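Side-chain contacts in CLIP-associating protein 2 (Mus musculus, PDB 3WOZ), which contributes to microtubule dynamics through its TOG domains, helical HEAT-repeat modules that probably bind tubulin: residues F63-F66 / L67-L70; T52-F55 / A56-H59; K107-K110 / A111-I114; V7-V10 / L11-A15; T69-D72 / F73-H77. All coordinates share one frame; numbering follows the deposited sequence. Where two conformers were deposited one is given.

Contact 1: residues F63-F66 / L67-L70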
loop_
_atom_site.group_PDB
_atom_site.type_symbol
_atom_site.label_atom_id
_atom_site.label_comp_id
_atom_site.label_asym_id
_atom_site.label_seq_id
_atom_site.Cartn_x
_atom_site.Cartn_y
_atom_site.Cartn_z
ATOM N N PHE A 63 13.314 -7.621 -10.475
ATOM C CA PHE A 63 12.388 -7.124 -9.455
ATOM C C PHE A 63 12.737 -5.708 -8.990
ATOM O O PHE A 63 11.855 -4.864 -8.871
ATOM C CB PHE A 63 12.301 -8.097 -8.267
ATOM C CG PHE A 63 11.360 -7.652 -7.175
ATOM C CD1 PHE A 63 11.857 -7.185 -5.961
ATOM C CD2 PHE A 63 9.979 -7.689 -7.363
ATOM C CE1 PHE A 63 10.998 -6.772 -4.943
ATOM C CE2 PHE A 63 9.109 -7.275 -6.355
ATOM C CZ PHE A 63 9.621 -6.816 -5.139
ATOM N N SER A 64 14.018 -5.458 -8.738
ATOM C CA SER A 64 14.492 -4.123 -8.371
ATOM C C SER A 64 14.281 -3.094 -9.479
ATOM O O SER A 64 13.920 -1.951 -9.199
ATOM C CB SER A 64 15.956 -4.158 -7.946
ATOM O OG SER A 64 16.046 -4.476 -6.572
HETATM N N MSE A 65 14.509 -3.505 -10.726
HETATM C CA MSE A 65 14.218 -2.661 -11.889
HETATM C C MSE A 65 12.720 -2.375 -12.038
HETATM O O MSE A 65 12.328 -1.284 -12.462
HETATM C CB MSE A 65 14.716 -3.323 -13.166
HETATM C CG MSE A 65 16.220 -3.331 -13.347
HETATM SE SE MSE A 65 16.622 -4.243 -15.023
HETATM C CE MSE A 65 15.742 -2.987 -16.235
ATOM N N PHE A 66 11.899 -3.373 -11.709
ATOM C CA PHE A 66 10.441 -3.245 -11.722
ATOM C C PHE A 66 9.981 -2.194 -10.712
ATOM O O PHE A 66 9.207 -1.302 -11.053
ATOM C CB PHE A 66 9.782 -4.612 -11.468
ATOM C CG PHE A 66 8.415 -4.543 -10.830
ATOM C CD1 PHE A 66 7.318 -4.031 -11.525
ATOM C CD2 PHE A 66 8.221 -5.023 -9.535
ATOM C CE1 PHE A 66 6.053 -3.984 -10.931
ATOM C CE2 PHE A 66 6.959 -4.986 -8.932
ATOM C CZ PHE A 66 5.872 -4.462 -9.628
ATOM N N LEU A 67 10.477 -2.297 -9.480
ATOM C CA LEU A 67 10.196 -1.305 -8.437
ATOM C C LEU A 67 10.550 0.125 -8.848
ATOM O O LEU A 67 9.825 1.061 -8.513
ATOM C CB LEU A 67 10.921 -1.657 -7.139
ATOM C CG LEU A 67 10.416 -2.877 -6.369
ATOM C CD1 LEU A 67 11.321 -3.118 -5.175
ATOM C CD2 LEU A 67 8.938 -2.719 -5.934
ATOM N N GLU A 68 11.661 0.284 -9.567
ATOM C CA GLU A 68 12.090 1.598 -10.054
ATOM C C GLU A 68 11.191 2.123 -11.164
ATOM O O GLU A 68 10.937 3.317 -11.245
ATOM C CB GLU A 68 13.537 1.557 -10.547
ATOM C CG GLU A 68 14.551 1.452 -9.433
ATOM C CD GLU A 68 15.955 1.152 -9.929
ATOM O OE1 GLU A 68 16.114 0.279 -10.811
ATOM O OE2 GLU A 68 16.903 1.786 -9.419
ATOM N N THR A 69 10.732 1.223 -12.025
ATOM C CA THR A 69 9.844 1.574 -13.130
ATOM C C THR A 69 8.465 2.010 -12.619
ATOM O O THR A 69 7.814 2.856 -13.232
ATOM C CB THR A 69 9.697 0.391 -14.113
ATOM O OG1 THR A 69 10.987 -0.163 -14.381
ATOM C CG2 THR A 69 9.066 0.839 -15.434
ATOM N N LEU A 70 8.037 1.432 -11.494
ATOM C CA LEU A 70 6.739 1.749 -10.882
ATOM C C LEU A 70 6.573 3.235 -10.597
ATOM O O LEU A 70 5.481 3.780 -10.766
ATOM C CB LEU A 70 6.531 0.964 -9.578
ATOM C CG LEU A 70 5.830 -0.400 -9.574
ATOM C CD1 LEU A 70 5.726 -0.912 -8.139
ATOM C CD2 LEU A 70 4.436 -0.332 -10.203
#
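F63 and L67 meet one turn apart on helix 60-77 of this HEAT-repeat TOG domain. The apolar contacts form two i, i+4 pairs and one contact between neighbours. L67 lies over one face of the F63 ring, with CG 4.1 Å above the ring plane and displaced toward the rim. The closest side-chain atoms are L67 CD1 and F63 CE1, 3.7 Å apart. The F63 ring reaches the next turn because CG stands opposite the backbone N (chi1 -180°). The other methyl, L67 CD2, is 4.2 Å from F66 CE2, so L67 touches one phenyl ring with each branch. In the second i, i+4 pair the F66 ring meets L70 obliquely. F66 CE1 lies 3.8 Å from L70 CG, and F66 CZ lies 3.9 Å from L70 CD1.

The polar contacts are mostly backbone ones. Four i, i+4 bonds join the two halves, the straightest from L67 N to F63 O (167°). T69 adds a hydroxyl: OG1 lies between Q30 OE1 and M65 O (2.6 Å), the carbonyl that already accepts from T69 N. Its single proton can serve only one of them.

Four helices pack around this part of the chain. Selenomethionine M65 and T69 face helix 19-34. S64, L67 and E68 touch helix 102-118. F63, L67 and L70 lie on helix 85-96. On helix 41-54 L70 touches F51; F66 meets F51 and F55 edge-to-face.

Contact 2: residues T52-F55 / A56-H59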
loop_
_atom_site.group_PDB
_atom_site.type_symbol
_atom_site.label_atom_id
_atom_site.label_comp_id
_atom_site.label_asym_id
_atom_site.label_seq_id
_atom_site.Cartn_x
_atom_site.Cartn_y
_atom_site.Cartn_z
ATOM N N THR A 52 1.273 -6.895 -11.853
ATOM C CA THR A 52 0.697 -7.705 -10.782
ATOM C C THR A 52 1.521 -8.975 -10.563
ATOM O O THR A 52 1.849 -9.317 -9.425
ATOM C CB THR A 52 -0.780 -8.068 -11.081
ATOM O OG1 THR A 52 -1.553 -6.869 -11.197
ATOM C CG2 THR A 52 -1.379 -8.939 -9.968
ATOM N N ARG A 53 1.864 -9.648 -11.662
ATOM C CA ARG A 53 2.686 -10.857 -11.619
ATOM C C ARG A 53 4.142 -10.541 -11.275
ATOM O O ARG A 53 4.816 -11.328 -10.603
ATOM C CB ARG A 53 2.610 -11.610 -12.950
ATOM C CG ARG A 53 1.225 -12.153 -13.285
ATOM C CD ARG A 53 1.297 -13.208 -14.379
ATOM N NE ARG A 53 2.012 -12.726 -15.557
ATOM C CZ ARG A 53 1.442 -12.070 -16.562
ATOM N NH1 ARG A 53 0.141 -11.810 -16.537
ATOM N NH2 ARG A 53 2.175 -11.672 -17.591
HETATM N N MSE A 54 4.616 -9.379 -11.729
HETATM C CA MSE A 54 5.986 -8.933 -11.470
HETATM C C MSE A 54 6.292 -8.753 -9.979
HETATM O O MSE A 54 7.448 -8.805 -9.568
HETATM C CB MSE A 54 6.294 -7.646 -12.239
HETATM C CG MSE A 54 7.681 -7.634 -12.864
HETATM SE SE MSE A 54 7.836 -6.438 -14.396
HETATM C CE MSE A 54 8.834 -7.596 -15.618
ATOM N N PHE A 55 5.255 -8.540 -9.174
ATOM C CA PHE A 55 5.425 -8.472 -7.727
ATOM C C PHE A 55 6.009 -9.766 -7.164
ATOM O O PHE A 55 6.654 -9.752 -6.118
ATOM C CB PHE A 55 4.103 -8.127 -7.033
ATOM C CG PHE A 55 3.814 -6.655 -6.989
ATOM C CD1 PHE A 55 4.580 -5.808 -6.198
ATOM C CD2 PHE A 55 2.775 -6.114 -7.740
ATOM C CE1 PHE A 55 4.324 -4.439 -6.159
ATOM C CE2 PHE A 55 2.505 -4.741 -7.699
ATOM C CZ PHE A 55 3.282 -3.907 -6.902
ATOM N N ALA A 56 5.786 -10.873 -7.871
ATOM C CA ALA A 56 6.355 -12.165 -7.503
ATOM C C ALA A 56 7.502 -12.608 -8.422
ATOM O O ALA A 56 7.742 -13.799 -8.581
ATOM C CB ALA A 56 5.256 -13.230 -7.465
ATOM N N ASP A 57 8.219 -11.657 -9.018
ATOM C CA ASP A 57 9.326 -11.995 -9.919
ATOM C C ASP A 57 10.495 -12.597 -9.130
ATOM O O ASP A 57 10.976 -11.979 -8.184
ATOM C CB ASP A 57 9.785 -10.762 -10.700
ATOM C CG ASP A 57 10.581 -11.114 -11.940
ATOM O OD1 ASP A 57 11.721 -11.621 -11.814
ATOM O OD2 ASP A 57 10.068 -10.864 -13.051
ATOM N N PRO A 58 10.952 -13.804 -9.520
ATOM C CA PRO A 58 11.969 -14.504 -8.736
ATOM C C PRO A 58 13.392 -13.982 -8.955
ATOM O O PRO A 58 14.288 -14.304 -8.175
ATOM C CB PRO A 58 11.849 -15.949 -9.225
ATOM C CG PRO A 58 11.423 -15.818 -10.638
ATOM C CD PRO A 58 10.525 -14.597 -10.690
ATOM N N HIS A 59 13.594 -13.189 -10.000
ATOM C CA HIS A 59 14.909 -12.644 -10.294
ATOM C C HIS A 59 15.105 -11.285 -9.630
ATOM O O HIS A 59 14.341 -10.347 -9.880
ATOM C CB HIS A 59 15.127 -12.544 -11.802
ATOM C CG HIS A 59 16.563 -12.388 -12.187
ATOM N ND1 HIS A 59 17.203 -11.168 -12.191
ATOM C CD2 HIS A 59 17.486 -13.301 -12.573
ATOM C CE1 HIS A 59 18.459 -11.333 -12.567
ATOM N NE2 HIS A 59 18.656 -12.619 -12.802
HETATM O O HOH W 1 9.606 -11.272 -5.744
#
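M54 and D57 lie side by side and point the same way where helix 41-54 gives way to a loop. Selenomethionine M54 brings CG to 4.0 Å from D57 OD2. Its chi1 of -138° is off the usual staggered values, and its chain bends at chi3. D57 has CG opposite the backbone N, beside the carbonyl carbon (chi1 -161°). Each oxygen has a partner. OD2 forms a salt bridge with R22 NE. OD1 turns its anti lone pair to H59 N, 3.0 Å away, and closes an Asx turn. H59 is the N-cap of helix 60-77.

M54 to D57 form a type I turn, closed by D57 N to M54 O at 3.0 Å. One residue earlier in register, A56 N binds R53 O at 2.9 Å. F55 turns its ring the other way, beside its own N (chi1 -84°), with an edge toward T52 O in plane. A water gives to D57 O at 2.9 Å and weakly to F55 O.

The turn links two consecutive helices of the fold. M54 packs on V62 and F66 of helix 60-77 and L26 of helix 19-34. F55 faces Q91 and L92 of helix 85-96.

Contact 3: residues K107-K110 / A111-I114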
loop_
_atom_site.group_PDB
_atom_site.type_symbol
_atom_site.label_atom_id
_atom_site.label_comp_id
_atom_site.label_asym_id
_atom_site.label_seq_id
_atom_site.Cartn_x
_atom_site.Cartn_y
_atom_site.Cartn_z
ATOM N N LYS A 107 13.469 0.922 -2.275
ATOM C CA LYS A 107 12.721 1.030 -3.526
ATOM C C LYS A 107 11.221 0.781 -3.330
ATOM O O LYS A 107 10.401 1.379 -4.017
ATOM C CB LYS A 107 13.286 0.062 -4.569
ATOM C CG LYS A 107 14.713 0.379 -5.036
ATOM C CD LYS A 107 15.279 -0.798 -5.836
ATOM C CE LYS A 107 16.487 -0.402 -6.690
ATOM N NZ LYS A 107 17.652 0.068 -5.884
ATOM N N VAL A 108 10.882 -0.116 -2.405
ATOM C CA VAL A 108 9.491 -0.388 -2.043
ATOM C C VAL A 108 8.930 0.825 -1.313
ATOM O O VAL A 108 7.841 1.301 -1.637
ATOM C CB VAL A 108 9.348 -1.647 -1.147
ATOM C CG1 VAL A 108 7.879 -1.903 -0.812
ATOM C CG2 VAL A 108 9.951 -2.866 -1.820
ATOM N N GLN A 109 9.688 1.333 -0.341
ATOM C CA GLN A 109 9.281 2.531 0.395
ATOM C C GLN A 109 9.038 3.711 -0.547
ATOM O O GLN A 109 8.044 4.429 -0.408
ATOM C CB GLN A 109 10.302 2.899 1.478
ATOM C CG GLN A 109 9.823 3.996 2.434
ATOM C CD GLN A 109 8.527 3.620 3.142
ATOM O OE1 GLN A 109 8.511 2.745 4.007
ATOM N NE2 GLN A 109 7.433 4.273 2.767
ATOM N N LYS A 110 9.935 3.884 -1.516
ATOM C CA LYS A 110 9.818 4.943 -2.509
ATOM C C LYS A 110 8.535 4.791 -3.327
ATOM O O LYS A 110 7.797 5.760 -3.511
ATOM C CB LYS A 110 11.050 4.967 -3.425
ATOM C CG LYS A 110 10.946 5.911 -4.628
ATOM C CD LYS A 110 10.917 7.372 -4.199
ATOM C CE LYS A 110 11.000 8.307 -5.394
ATOM N NZ LYS A 110 10.686 9.707 -4.982
ATOM N N ALA A 111 8.285 3.578 -3.816
ATOM C CA ALA A 111 7.054 3.273 -4.542
ATOM C C ALA A 111 5.804 3.542 -3.696
ATOM O O ALA A 111 4.811 4.070 -4.202
ATOM C CB ALA A 111 7.070 1.840 -5.041
ATOM N N LEU A 112 5.860 3.182 -2.413
ATOM C CA LEU A 112 4.774 3.473 -1.477
ATOM C C LEU A 112 4.552 4.973 -1.312
ATOM O O LEU A 112 3.407 5.425 -1.271
ATOM C CB LEU A 112 5.038 2.847 -0.101
ATOM C CG LEU A 112 4.792 1.353 0.111
ATOM C CD1 LEU A 112 5.403 0.917 1.439
ATOM C CD2 LEU A 112 3.290 1.018 0.063
ATOM N N ASP A 113 5.646 5.733 -1.208
ATOM C CA ASP A 113 5.565 7.183 -1.027
ATOM C C ASP A 113 4.932 7.846 -2.250
ATOM O O ASP A 113 4.094 8.738 -2.115
ATOM C CB ASP A 113 6.952 7.790 -0.762
ATOM C CG ASP A 113 7.539 7.380 0.582
ATOM O OD1 ASP A 113 6.816 6.863 1.465
ATOM O OD2 ASP A 113 8.750 7.592 0.762
ATOM N N ILE A 114 5.344 7.398 -3.435
ATOM C CA ILE A 114 4.783 7.870 -4.700
ATOM C C ILE A 114 3.282 7.560 -4.756
ATOM O O ILE A 114 2.477 8.443 -5.037
ATOM C CB ILE A 114 5.523 7.243 -5.921
ATOM C CG1 ILE A 114 7.011 7.622 -5.918
ATOM C CG2 ILE A 114 4.861 7.635 -7.243
ATOM C CD1 ILE A 114 7.293 9.103 -5.950
#
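K107 to I114 form regular alpha helix, with A111, L112, D113 and I114 each giving its N-H to the carbonyl four residues back. The segment belongs to helix 102-118 of the HEAT-repeat TOG fold, and its side chains pair at the same spacing.

The polar pair is Q109 and D113. Q109 has CG opposite the backbone N (chi1 -170°) and then bends at chi2, so its amide swings forward to the next turn. NE2 gives a hydrogen bond of 3.0 Å to D113 OD1. The bond is bent, with an angle of 145° at the hydrogen. The donor comes from above the carboxylate plane, 43° out of it. D113 OD1 also takes a salt bridge from R116 NH2, so two donors grip one oxygen. This should favour a charged D113.

On the inner side the side chains are apolar. V108 CG1 is a loose 4.4 Å from L112 CD1. The methyl of A111 sits against backbone carbonyl oxygens of the preceding turn, with A111 CB 3.5 Å from K107 O. V108, A111 and L112 all reach helix 85-96, where A111 and L112 share L92. V108 also touches L67, and I114 touches I74 and Q75, on helix 60-77.

K110 and I114 form the last pair. The lysine bends at chi2 and runs its outer end past the isoleucine: K110 CE is 3.8 Å from I114 CD1, and K110 NZ is 3.6 Å from that same methyl.

Contact 4: residues V7-V10 / L11-A15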
loop_
_atom_site.group_PDB
_atom_site.type_symbol
_atom_site.label_atom_id
_atom_site.label_comp_id
_atom_site.label_asym_id
_atom_site.label_seq_id
_atom_site.Cartn_x
_atom_site.Cartn_y
_atom_site.Cartn_z
ATOM N N VAL A 7 5.128 -0.803 -28.437
ATOM C CA VAL A 7 4.485 -1.063 -27.141
ATOM C C VAL A 7 4.161 -2.545 -26.922
ATOM O O VAL A 7 4.542 -3.118 -25.895
ATOM C CB VAL A 7 3.215 -0.193 -26.928
ATOM C CG1 VAL A 7 2.492 -0.600 -25.648
ATOM C CG2 VAL A 7 3.585 1.283 -26.873
ATOM N N ALA A 8 3.469 -3.156 -27.884
ATOM C CA ALA A 8 3.100 -4.572 -27.797
ATOM C C ALA A 8 4.316 -5.465 -27.537
ATOM O O ALA A 8 4.251 -6.388 -26.726
ATOM C CB ALA A 8 2.363 -5.012 -29.058
ATOM N N GLU A 9 5.422 -5.164 -28.214
ATOM C CA GLU A 9 6.669 -5.915 -28.066
ATOM C C GLU A 9 7.359 -5.672 -26.721
ATOM O O GLU A 9 7.883 -6.608 -26.119
ATOM C CB GLU A 9 7.625 -5.610 -29.231
ATOM C CG GLU A 9 8.988 -6.314 -29.165
ATOM C CD GLU A 9 8.938 -7.804 -29.505
ATOM O OE1 GLU A 9 7.934 -8.481 -29.185
ATOM O OE2 GLU A 9 9.923 -8.304 -30.093
ATOM N N VAL A 10 7.369 -4.418 -26.267
ATOM C CA VAL A 10 7.924 -4.080 -24.957
ATOM C C VAL A 10 7.200 -4.875 -23.870
ATOM O O VAL A 10 7.839 -5.485 -23.011
ATOM C CB VAL A 10 7.870 -2.555 -24.669
ATOM C CG1 VAL A 10 8.032 -2.268 -23.180
ATOM C CG2 VAL A 10 8.945 -1.825 -25.455
ATOM N N LEU A 11 5.870 -4.889 -23.941
ATOM C CA LEU A 11 5.043 -5.620 -22.985
ATOM C C LEU A 11 5.256 -7.127 -23.097
ATOM O O LEU A 11 5.236 -7.832 -22.085
ATOM C CB LEU A 11 3.561 -5.251 -23.143
ATOM C CG LEU A 11 3.172 -3.788 -22.871
ATOM C CD1 LEU A 11 1.678 -3.574 -23.069
ATOM C CD2 LEU A 11 3.591 -3.336 -21.475
ATOM N N ASN A 12 5.478 -7.607 -24.323
ATOM C CA ASN A 12 5.833 -9.010 -24.567
ATOM C C ASN A 12 7.120 -9.411 -23.849
ATOM O O ASN A 12 7.187 -10.476 -23.238
ATOM C CB ASN A 12 5.978 -9.293 -26.071
ATOM C CG ASN A 12 4.638 -9.442 -26.783
ATOM O OD1 ASN A 12 3.596 -9.659 -26.160
ATOM N ND2 ASN A 12 4.668 -9.331 -28.106
ATOM N N ARG A 13 8.130 -8.550 -23.928
ATOM C CA ARG A 13 9.418 -8.794 -23.278
ATOM C C ARG A 13 9.302 -8.779 -21.749
ATOM O O ARG A 13 9.968 -9.559 -21.069
ATOM C CB ARG A 13 10.468 -7.787 -23.758
ATOM C CG ARG A 13 10.879 -7.953 -25.216
ATOM C CD ARG A 13 11.754 -6.800 -25.685
ATOM N NE ARG A 13 12.241 -7.022 -27.046
ATOM C CZ ARG A 13 13.138 -6.259 -27.673
ATOM N NH1 ARG A 13 13.666 -5.197 -27.072
ATOM N NH2 ARG A 13 13.510 -6.564 -28.913
ATOM N N CYS A 14 8.446 -7.905 -21.221
ATOM C CA CYS A 14 8.160 -7.857 -19.786
ATOM C C CYS A 14 7.446 -9.113 -19.290
ATOM O O CYS A 14 7.627 -9.519 -18.139
ATOM C CB CYS A 14 7.314 -6.631 -19.443
ATOM S SG CYS A 14 8.143 -5.058 -19.683
ATOM N N ALA A 15 6.634 -9.714 -20.160
ATOM C CA ALA A 15 5.868 -10.912 -19.825
ATOM C C ALA A 15 6.646 -12.210 -20.067
ATOM O O ALA A 15 6.148 -13.299 -19.771
ATOM C CB ALA A 15 4.548 -10.930 -20.598
#
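V7 and L11 lie side by side on helix 7-14, the first helix of the HEAT-repeat TOG domain, and point the same way. This is the apolar face. V7 CG1 is 4.0 Å from L11 CD1. V10 and C14 continue the face more loosely, with V10 CG1 4.5 Å from C14 SG. L11 and C14 pack on I50 of helix 41-54, while V7 and V10 reach L32 of helix 19-34.

The backbone bonds are four regular i, i+4 pairs. The shortest runs from R13 N to E9 O, 2.9 Å. E9 N is itself bonded to D6 OD2. The leucine stem lies over a carbonyl, with L11 CG 3.4 Å from V7 O.

The polar face gathers round E9. Its chain leaves opposite the backbone N (chi1 178°) and bends at chi2, which brings the carboxylate between N12 and R13. E9 OE1 is 3.5 Å from N12 ND2, and the two flat groups are turned 78° apart. R13 runs extended past it, with R13 NE 3.9 Å from E9 CG and 4.0 Å from E9 OE2.

That last distance is beyond a salt bridge. Any attraction between E9 and R13 is probably weak and long-range, and the firm bonds across the contact are those of the backbone.

Contact 5: residues T69-D72 / F73-H77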
loop_
_atom_site.group_PDB
_atom_site.type_symbol
_atom_site.label_atom_id
_atom_site.label_comp_id
_atom_site.label_asym_id
_atom_site.label_seq_id
_atom_site.Cartn_x
_atom_site.Cartn_y
_atom_site.Cartn_z
ATOM N N THR A 69 10.732 1.223 -12.025
ATOM C CA THR A 69 9.844 1.574 -13.130
ATOM C C THR A 69 8.465 2.010 -12.619
ATOM O O THR A 69 7.814 2.856 -13.232
ATOM C CB THR A 69 9.697 0.391 -14.113
ATOM O OG1 THR A 69 10.987 -0.163 -14.381
ATOM C CG2 THR A 69 9.066 0.839 -15.434
ATOM N N LEU A 70 8.037 1.432 -11.494
ATOM C CA LEU A 70 6.739 1.749 -10.882
ATOM C C LEU A 70 6.573 3.235 -10.597
ATOM O O LEU A 70 5.481 3.780 -10.766
ATOM C CB LEU A 70 6.531 0.964 -9.578
ATOM C CG LEU A 70 5.830 -0.400 -9.574
ATOM C CD1 LEU A 70 5.726 -0.912 -8.139
ATOM C CD2 LEU A 70 4.436 -0.332 -10.203
ATOM N N VAL A 71 7.662 3.879 -10.176
ATOM C CA VAL A 71 7.652 5.300 -9.823
ATOM C C VAL A 71 7.192 6.139 -11.015
ATOM O O VAL A 71 6.268 6.941 -10.896
ATOM C CB VAL A 71 9.041 5.768 -9.314
ATOM C CG1 VAL A 71 9.092 7.290 -9.144
ATOM C CG2 VAL A 71 9.379 5.080 -8.000
ATOM N N ASP A 72 7.827 5.915 -12.163
ATOM C CA ASP A 72 7.479 6.588 -13.413
ATOM C C ASP A 72 6.095 6.206 -13.917
ATOM O O ASP A 72 5.368 7.048 -14.440
ATOM C CB ASP A 72 8.518 6.261 -14.484
ATOM C CG ASP A 72 9.858 6.868 -14.180
ATOM O OD1 ASP A 72 10.764 6.125 -13.731
ATOM O OD2 ASP A 72 9.994 8.097 -14.362
ATOM N N PHE A 73 5.755 4.928 -13.762
ATOM C CA PHE A 73 4.471 4.391 -14.204
ATOM C C PHE A 73 3.328 5.026 -13.432
ATOM O O PHE A 73 2.361 5.494 -14.032
ATOM C CB PHE A 73 4.459 2.867 -14.048
ATOM C CG PHE A 73 3.142 2.222 -14.379
ATOM C CD1 PHE A 73 2.393 1.600 -13.386
ATOM C CD2 PHE A 73 2.656 2.219 -15.685
ATOM C CE1 PHE A 73 1.186 0.984 -13.686
ATOM C CE2 PHE A 73 1.447 1.614 -15.990
ATOM C CZ PHE A 73 0.716 0.987 -14.992
ATOM N N ILE A 74 3.454 5.051 -12.105
ATOM C CA ILE A 74 2.467 5.693 -11.250
ATOM C C ILE A 74 2.349 7.190 -11.567
ATOM O O ILE A 74 1.243 7.706 -11.719
ATOM C CB ILE A 74 2.773 5.478 -9.746
ATOM C CG1 ILE A 74 2.670 3.992 -9.378
ATOM C CG2 ILE A 74 1.825 6.299 -8.882
ATOM C CD1 ILE A 74 3.432 3.609 -8.120
ATOM N N GLN A 75 3.485 7.876 -11.676
ATOM C CA GLN A 75 3.484 9.320 -11.935
ATOM C C GLN A 75 2.827 9.703 -13.265
ATOM O O GLN A 75 2.144 10.715 -13.347
ATOM C CB GLN A 75 4.897 9.898 -11.827
ATOM C CG GLN A 75 5.359 10.059 -10.386
ATOM C CD GLN A 75 6.846 10.330 -10.255
ATOM O OE1 GLN A 75 7.607 10.182 -11.213
ATOM N NE2 GLN A 75 7.266 10.724 -9.061
ATOM N N VAL A 76 3.012 8.874 -14.288
ATOM C CA VAL A 76 2.456 9.147 -15.613
ATOM C C VAL A 76 0.968 8.781 -15.719
ATOM O O VAL A 76 0.192 9.518 -16.323
ATOM C CB VAL A 76 3.306 8.463 -16.727
ATOM C CG1 VAL A 76 2.555 8.390 -18.065
ATOM C CG2 VAL A 76 4.640 9.189 -16.891
ATOM N N HIS A 77 0.569 7.670 -15.100
ATOM C CA HIS A 77 -0.763 7.103 -15.312
ATOM C C HIS A 77 -1.706 7.110 -14.105
ATOM O O HIS A 77 -2.781 6.509 -14.171
ATOM C CB HIS A 77 -0.651 5.673 -15.861
ATOM C CG HIS A 77 -0.068 5.596 -17.238
ATOM N ND1 HIS A 77 1.189 5.087 -17.485
ATOM C CD2 HIS A 77 -0.566 5.970 -18.438
ATOM C CE1 HIS A 77 1.438 5.147 -18.781
ATOM N NE2 HIS A 77 0.392 5.683 -19.381
#
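V71 and Q75 lie side by side, one turn apart on helix 60-77 of the all-helical HEAT-repeat fold, and point the same way. Q75 is extended beyond CG, and its amide comes up against the valine: V71 CG1 is 3.9 Å from both Q75 OE1 and Q75 NE2. The stem of Q75 follows the V71 carbonyl, with CG 3.3 Å from V71 O.

L70 stands on another side of the helix and touches two residues. Its CD2 approaches the F73 ring obliquely, 4.2 Å from CD1 of F73. Its CB is 4.3 Å from I74 CD1. I74 has CG1 beside its own N (chi1 -64°), which folds that branch back over the preceding turn, 3.1 Å from L70 O. The same L70 O accepts a nearly straight bond from I74 N (2.7 Å, 172°). At the end of the helix V76 CG1 sits over the centre of the H77 ring, 3.5 Å above its plane.

These side chains spread to different neighbours. F73 packs against helix 41-54, on L44, L47 and C48, and meets F51 edge-to-face. I74 packs on T115 and S118 of helix 102-118. T69 and H77 touch L33, and D72 touches K34, on helix 19-34.

Along the chain the order is contact 4, contact 2, contact 1, contact 5, contact 3. Contacts 1 and 5 are overlapping portions of helix 60-77, share T69 and L70, and have centres 10 Å apart. Contact 2 leads from helix 41-54 into that helix and packs against contact 1. Contact 3, on helix 102-118, touches contacts 1 and 5, the latter also through K110 on V71. Contact 4 lies on the first helix and meets only contact 2, through M54 and C14; its centre is 24 Å from the centre of contact 3. Helix 60-77 thus bridges neighbouring helices in the HEAT-repeat stack of a single TOG domain.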